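Local coordinates for Slr0280 protein (Synechocystis sp., PDB 5H3K) that is of unknown function but contains a phosphodiester glycosidase (NAGPA-family) domain and so may act on a sugar linked through a phosphodiester, at residues N359-I371 / Q378-I390. Sequence-based numbering, arbitrary orientation.
Sequences NWRSGPILNRGAI and QTTFGRLSLSEII
Trp360 meets Leu386 and Leu384 through two sides of its indole: Leu386 CD2 lies over one face, offset toward the rim, while Leu384 CD2 sits at the edge, near the ring plane. A large flat side chain suits this place, since another partner, Trp355 of strand 354-356, stacks on it. Pro364 then wedges its ring against both leucines, CG lying 3.6 Å from Leu386 CB and 3.8 Å from Leu384 CD2. Lacking an N-H to satisfy, proline can present its ring carbons to the leucines. With CG anti to the backbone N (chi1 171°), Leu384 lays CG and CD2 against the proline ring. Where Asn367 N and Leu384 O stand too far apart to bond directly, a water joins them. The Arg368 carbonyl takes Leu384 N at 3.0 Å, from above its plane, and a second water; the Arg368 side chain turns away, NE bonding the backbone O of Glu518 and the guanidinium making a cation-pi contact with Phe520. The Glu518 carboxylate forms a salt bridge with Arg383, whose chain, extended from CG to NE, leads its end away from 359-371. Beyond Gly369, Ala370 and Gly382 form an antiparallel hydrogen-bonded pair, with Ala370 N to Gly382 O at 2.8 Å and Gly382 N to Ala370 O at 3.1 Å. The small methyl of Ala370 fits against Leu384 CB. Ile371 and Phe381, a non-hydrogen-bonded pair, lie side by side, Ile371 CG1 over the ring face, 3.8 Å from the centroid in a CH-pi contact. Replacing Phe381 by an alanine would probably leave Ile371 CG1 and CD1 without the ring they lie on and open a gap on that face. The chemistry therefore changes along this beta hairpin, from direct backbone pairing to water-bridged carbonyls and apolar packing where the second strand runs on past the first.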
loop_
_atom_site.group_PDB
_atom_site.type_symbol
_atom_site.label_atom_id
_atom_site.label_comp_id
_atom_site.label_asym_id
_atom_site.label_seq_id
_atom_site.Cartn_x
_atom_site.Cartn_y
_atom_site.Cartn_z
ATOM N N ASN A 359 -14.965 -15.354 -1.622
ATOM C CA ASN A 359 -15.922 -14.285 -1.889
ATOM C C ASN A 359 -15.358 -13.299 -2.920
ATOM O O ASN A 359 -14.359 -12.613 -2.666
ATOM C CB ASN A 359 -16.236 -13.555 -0.577
ATOM C CG ASN A 359 -17.279 -12.476 -0.748
ATOM O OD1 ASN A 359 -18.284 -12.667 -1.438
ATOM N ND2 ASN A 359 -17.041 -11.323 -0.126
ATOM N N TRP A 360 -15.999 -13.216 -4.081
ATOM C CA TRP A 360 -15.489 -12.383 -5.170
ATOM C C TRP A 360 -15.970 -10.946 -5.069
ATOM O O TRP A 360 -17.149 -10.649 -5.276
ATOM C CB TRP A 360 -15.872 -12.994 -6.521
ATOM C CG TRP A 360 -15.081 -14.230 -6.784
ATOM C CD1 TRP A 360 -15.263 -15.456 -6.211
ATOM C CD2 TRP A 360 -13.948 -14.354 -7.654
ATOM N NE1 TRP A 360 -14.313 -16.341 -6.681
ATOM C CE2 TRP A 360 -13.499 -15.691 -7.570
ATOM C CE3 TRP A 360 -13.269 -13.464 -8.490
ATOM C CZ2 TRP A 360 -12.395 -16.161 -8.303
ATOM C CZ3 TRP A 360 -12.182 -13.934 -9.221
ATOM C CH2 TRP A 360 -11.761 -15.265 -9.128
ATOM N N ARG A 361 -15.047 -10.055 -4.745
ATOM C CA ARG A 361 -15.360 -8.638 -4.622
ATOM C C ARG A 361 -15.386 -7.975 -6.001
ATOM O O ARG A 361 -16.151 -7.038 -6.232
ATOM C CB ARG A 361 -14.332 -7.952 -3.727
ATOM C CG ARG A 361 -14.238 -8.530 -2.311
ATOM C CD ARG A 361 -15.417 -8.114 -1.430
ATOM N NE ARG A 361 -15.642 -6.665 -1.396
ATOM C CZ ARG A 361 -15.157 -5.838 -0.466
ATOM N NH1 ARG A 361 -14.384 -6.297 0.518
ATOM N NH2 ARG A 361 -15.434 -4.537 -0.524
ATOM N N SER A 362 -14.540 -8.460 -6.909
ATOM C CA SER A 362 -14.456 -7.921 -8.261
ATOM C C SER A 362 -13.950 -9.015 -9.194
ATOM O O SER A 362 -13.082 -9.785 -8.817
ATOM C CB SER A 362 -13.514 -6.721 -8.279
ATOM O OG SER A 362 -13.605 -6.061 -9.534
ATOM N N GLY A 363 -14.507 -9.124 -10.391
ATOM C CA GLY A 363 -14.124 -10.225 -11.264
ATOM C C GLY A 363 -12.914 -9.919 -12.130
ATOM O O GLY A 363 -12.585 -8.748 -12.343
ATOM N N PRO A 364 -12.267 -10.968 -12.671
ATOM C CA PRO A 364 -11.105 -10.806 -13.552
ATOM C C PRO A 364 -11.527 -10.184 -14.881
ATOM O O PRO A 364 -12.671 -10.380 -15.339
ATOM C CB PRO A 364 -10.633 -12.252 -13.803
ATOM C CG PRO A 364 -11.482 -13.135 -12.910
ATOM C CD PRO A 364 -12.741 -12.362 -12.657
ATOM N N ILE A 365 -10.621 -9.434 -15.495
ATOM C CA ILE A 365 -10.855 -8.936 -16.851
ATOM C C ILE A 365 -9.636 -9.130 -17.754
ATOM O O ILE A 365 -8.496 -9.193 -17.264
ATOM C CB ILE A 365 -11.276 -7.438 -16.874
ATOM C CG1 ILE A 365 -10.124 -6.527 -16.430
ATOM C CG2 ILE A 365 -12.535 -7.191 -16.029
ATOM C CD1 ILE A 365 -10.384 -5.048 -16.707
ATOM N N LEU A 366 -9.897 -9.248 -19.063
ATOM C CA LEU A 366 -8.877 -9.205 -20.118
ATOM C C LEU A 366 -7.778 -10.275 -20.007
ATOM O O LEU A 366 -6.676 -10.085 -20.500
ATOM C CB LEU A 366 -8.269 -7.800 -20.202
ATOM C CG LEU A 366 -9.268 -6.752 -20.694
ATOM C CD1 LEU A 366 -8.752 -5.332 -20.432
ATOM C CD2 LEU A 366 -9.538 -6.972 -22.180
ATOM N N ASN A 367 -8.085 -11.388 -19.346
ATOM C CA ASN A 367 -7.135 -12.481 -19.154
ATOM C C ASN A 367 -5.817 -11.960 -18.572
ATOM O O ASN A 367 -4.732 -12.390 -18.964
ATOM C CB ASN A 367 -6.905 -13.232 -20.467
ATOM C CG ASN A 367 -6.521 -14.693 -20.252
ATOM O OD1 ASN A 367 -6.989 -15.342 -19.306
ATOM N ND2 ASN A 367 -5.670 -15.222 -21.135
ATOM N N ARG A 368 -5.928 -11.047 -17.612
ATOM C CA ARG A 368 -4.759 -10.392 -17.040
ATOM C C ARG A 368 -4.058 -11.184 -15.953
ATOM O O ARG A 368 -4.656 -12.051 -15.312
ATOM C CB ARG A 368 -5.142 -9.007 -16.544
ATOM C CG ARG A 368 -5.210 -8.040 -17.702
ATOM C CD ARG A 368 -5.686 -6.660 -17.315
ATOM N NE ARG A 368 -5.470 -5.797 -18.470
ATOM C CZ ARG A 368 -5.738 -4.497 -18.529
ATOM N NH1 ARG A 368 -6.283 -3.856 -17.497
ATOM N NH2 ARG A 368 -5.463 -3.839 -19.652
ATOM N N GLY A 369 -2.776 -10.871 -15.766
ATOM C CA GLY A 369 -1.952 -11.481 -14.738
ATOM C C GLY A 369 -2.592 -11.392 -13.363
ATOM O O GLY A 369 -3.209 -10.374 -13.020
ATOM N N ALA A 370 -2.453 -12.461 -12.582
ATOM C CA ALA A 370 -3.048 -12.549 -11.254
ATOM C C ALA A 370 -2.229 -13.459 -10.359
ATOM O O ALA A 370 -1.537 -14.368 -10.837
ATOM C CB ALA A 370 -4.511 -13.051 -11.341
ATOM N N ILE A 371 -2.330 -13.211 -9.058
ATOM C CA ILE A 371 -1.766 -14.080 -8.026
ATOM C C ILE A 371 -2.900 -14.619 -7.155
ATOM O O ILE A 371 -3.874 -13.916 -6.900
ATOM C CB ILE A 371 -0.713 -13.320 -7.162
ATOM C CG1 ILE A 371 0.026 -14.277 -6.219
ATOM C CG2 ILE A 371 -1.348 -12.158 -6.377
ATOM C CD1 ILE A 371 1.045 -13.567 -5.303
ATOM N N GLN A 378 0.728 -21.243 0.346
ATOM C CA GLN A 378 0.875 -21.654 -1.043
ATOM C C GLN A 378 0.354 -20.574 -1.983
ATOM O O GLN A 378 -0.648 -19.921 -1.686
ATOM C CB GLN A 378 0.113 -22.953 -1.288
ATOM C CG GLN A 378 0.680 -24.139 -0.503
ATOM C CD GLN A 378 -0.219 -25.347 -0.578
ATOM O OE1 GLN A 378 -1.417 -25.258 -0.301
ATOM N NE2 GLN A 378 0.346 -26.483 -0.975
ATOM N N THR A 379 1.036 -20.405 -3.115
ATOM C CA THR A 379 0.658 -19.400 -4.122
ATOM C C THR A 379 0.583 -19.991 -5.524
ATOM O O THR A 379 1.133 -21.057 -5.794
ATOM C CB THR A 379 1.655 -18.216 -4.177
ATOM O OG1 THR A 379 2.948 -18.698 -4.573
ATOM C CG2 THR A 379 1.765 -17.518 -2.830
ATOM N N THR A 380 -0.097 -19.283 -6.418
ATOM C CA THR A 380 -0.045 -19.581 -7.846
ATOM C C THR A 380 -0.140 -18.271 -8.614
ATOM O O THR A 380 -0.723 -17.304 -8.113
ATOM C CB THR A 380 -1.163 -20.562 -8.309
ATOM O OG1 THR A 380 -0.787 -21.152 -9.556
ATOM C CG2 THR A 380 -2.517 -19.846 -8.493
ATOM N N PHE A 381 0.454 -18.240 -9.806
ATOM C CA PHE A 381 0.445 -17.060 -10.672
ATOM C C PHE A 381 -0.042 -17.514 -12.037
ATOM O O PHE A 381 0.195 -18.661 -12.443
ATOM C CB PHE A 381 1.860 -16.481 -10.840
ATOM C CG PHE A 381 2.419 -15.787 -9.608
ATOM C CD1 PHE A 381 2.811 -16.516 -8.486
ATOM C CD2 PHE A 381 2.637 -14.412 -9.614
ATOM C CE1 PHE A 381 3.364 -15.878 -7.363
ATOM C CE2 PHE A 381 3.197 -13.767 -8.509
ATOM C CZ PHE A 381 3.560 -14.507 -7.376
ATOM N N GLY A 382 -0.698 -16.624 -12.774
ATOM C CA GLY A 382 -1.114 -16.973 -14.120
ATOM C C GLY A 382 -1.947 -15.866 -14.704
ATOM O O GLY A 382 -2.093 -14.822 -14.084
ATOM N N ARG A 383 -2.488 -16.091 -15.893
ATOM C CA ARG A 383 -3.374 -15.115 -16.510
ATOM C C ARG A 383 -4.792 -15.627 -16.336
ATOM O O ARG A 383 -5.165 -16.669 -16.880
ATOM C CB ARG A 383 -3.000 -14.914 -17.974
ATOM C CG ARG A 383 -1.564 -14.402 -18.104
ATOM C CD ARG A 383 -1.241 -13.953 -19.519
ATOM N NE ARG A 383 0.112 -13.391 -19.616
ATOM C CZ ARG A 383 1.221 -14.111 -19.799
ATOM N NH1 ARG A 383 1.161 -15.433 -19.898
ATOM N NH2 ARG A 383 2.397 -13.503 -19.880
ATOM N N LEU A 384 -5.571 -14.896 -15.545
ATOM C CA LEU A 384 -6.807 -15.420 -14.993
ATOM C C LEU A 384 -8.049 -14.990 -15.774
ATOM O O LEU A 384 -8.214 -13.826 -16.141
ATOM C CB LEU A 384 -6.926 -14.987 -13.525
ATOM C CG LEU A 384 -8.253 -15.242 -12.810
ATOM C CD1 LEU A 384 -8.460 -16.740 -12.612
ATOM C CD2 LEU A 384 -8.256 -14.490 -11.480
ATOM N N SER A 385 -8.933 -15.940 -16.030
ATOM C CA SER A 385 -10.270 -15.590 -16.500
ATOM C C SER A 385 -11.294 -16.396 -15.710
ATOM O O SER A 385 -10.986 -17.449 -15.156
ATOM C CB SER A 385 -10.416 -15.808 -18.006
ATOM O OG SER A 385 -10.225 -17.171 -18.319
ATOM N N LEU A 386 -12.511 -15.876 -15.637
ATOM C CA LEU A 386 -13.560 -16.542 -14.883
ATOM C C LEU A 386 -14.782 -16.538 -15.764
ATOM O O LEU A 386 -15.114 -15.510 -16.342
ATOM C CB LEU A 386 -13.858 -15.767 -13.601
ATOM C CG LEU A 386 -15.093 -16.206 -12.810
ATOM C CD1 LEU A 386 -14.830 -17.547 -12.143
ATOM C CD2 LEU A 386 -15.499 -15.144 -11.780
ATOM N N SER A 387 -15.435 -17.681 -15.913
ATOM C CA SER A 387 -16.734 -17.680 -16.569
ATOM C C SER A 387 -17.750 -18.287 -15.620
ATOM O O SER A 387 -17.454 -19.253 -14.912
ATOM C CB SER A 387 -16.702 -18.427 -17.908
ATOM O OG SER A 387 -16.456 -19.805 -17.722
ATOM N N GLU A 388 -18.938 -17.691 -15.578
ATOM C CA GLU A 388 -20.019 -18.235 -14.772
ATOM C C GLU A 388 -21.080 -18.768 -15.705
ATOM O O GLU A 388 -21.552 -18.047 -16.580
ATOM C CB GLU A 388 -20.628 -17.150 -13.882
ATOM C CG GLU A 388 -19.625 -16.522 -12.915
ATOM C CD GLU A 388 -20.282 -15.644 -11.873
ATOM O OE1 GLU A 388 -20.855 -14.589 -12.240
ATOM O OE2 GLU A 388 -20.231 -16.019 -10.681
ATOM N N ILE A 389 -21.441 -20.033 -15.524
ATOM C CA ILE A 389 -22.555 -20.614 -16.269
ATOM C C ILE A 389 -23.817 -20.457 -15.445
ATOM O O ILE A 389 -23.876 -20.892 -14.289
ATOM C CB ILE A 389 -22.339 -22.102 -16.563
ATOM C CG1 ILE A 389 -21.059 -22.288 -17.379
ATOM C CG2 ILE A 389 -23.537 -22.663 -17.320
ATOM C CD1 ILE A 389 -20.986 -21.353 -18.556
ATOM N N ILE A 390 -24.813 -19.805 -16.031
ATOM C CA ILE A 390 -26.109 -19.671 -15.391
ATOM C C ILE A 390 -27.046 -20.671 -16.059
ATOM O O ILE A 390 -27.247 -20.605 -17.271
ATOM C CB ILE A 390 -26.678 -18.263 -15.582
ATOM C CG1 ILE A 390 -25.693 -17.209 -15.063
ATOM C CG2 ILE A 390 -28.043 -18.128 -14.890
ATOM C CD1 ILE A 390 -26.202 -15.775 -15.221
HETATM O O HOH W 1 -12.760 -13.398 -16.833
HETATM O O HOH W 2 -10.050 -12.202 -17.431
HETATM O O HOH W 3 -7.225 -11.632 -14.534
#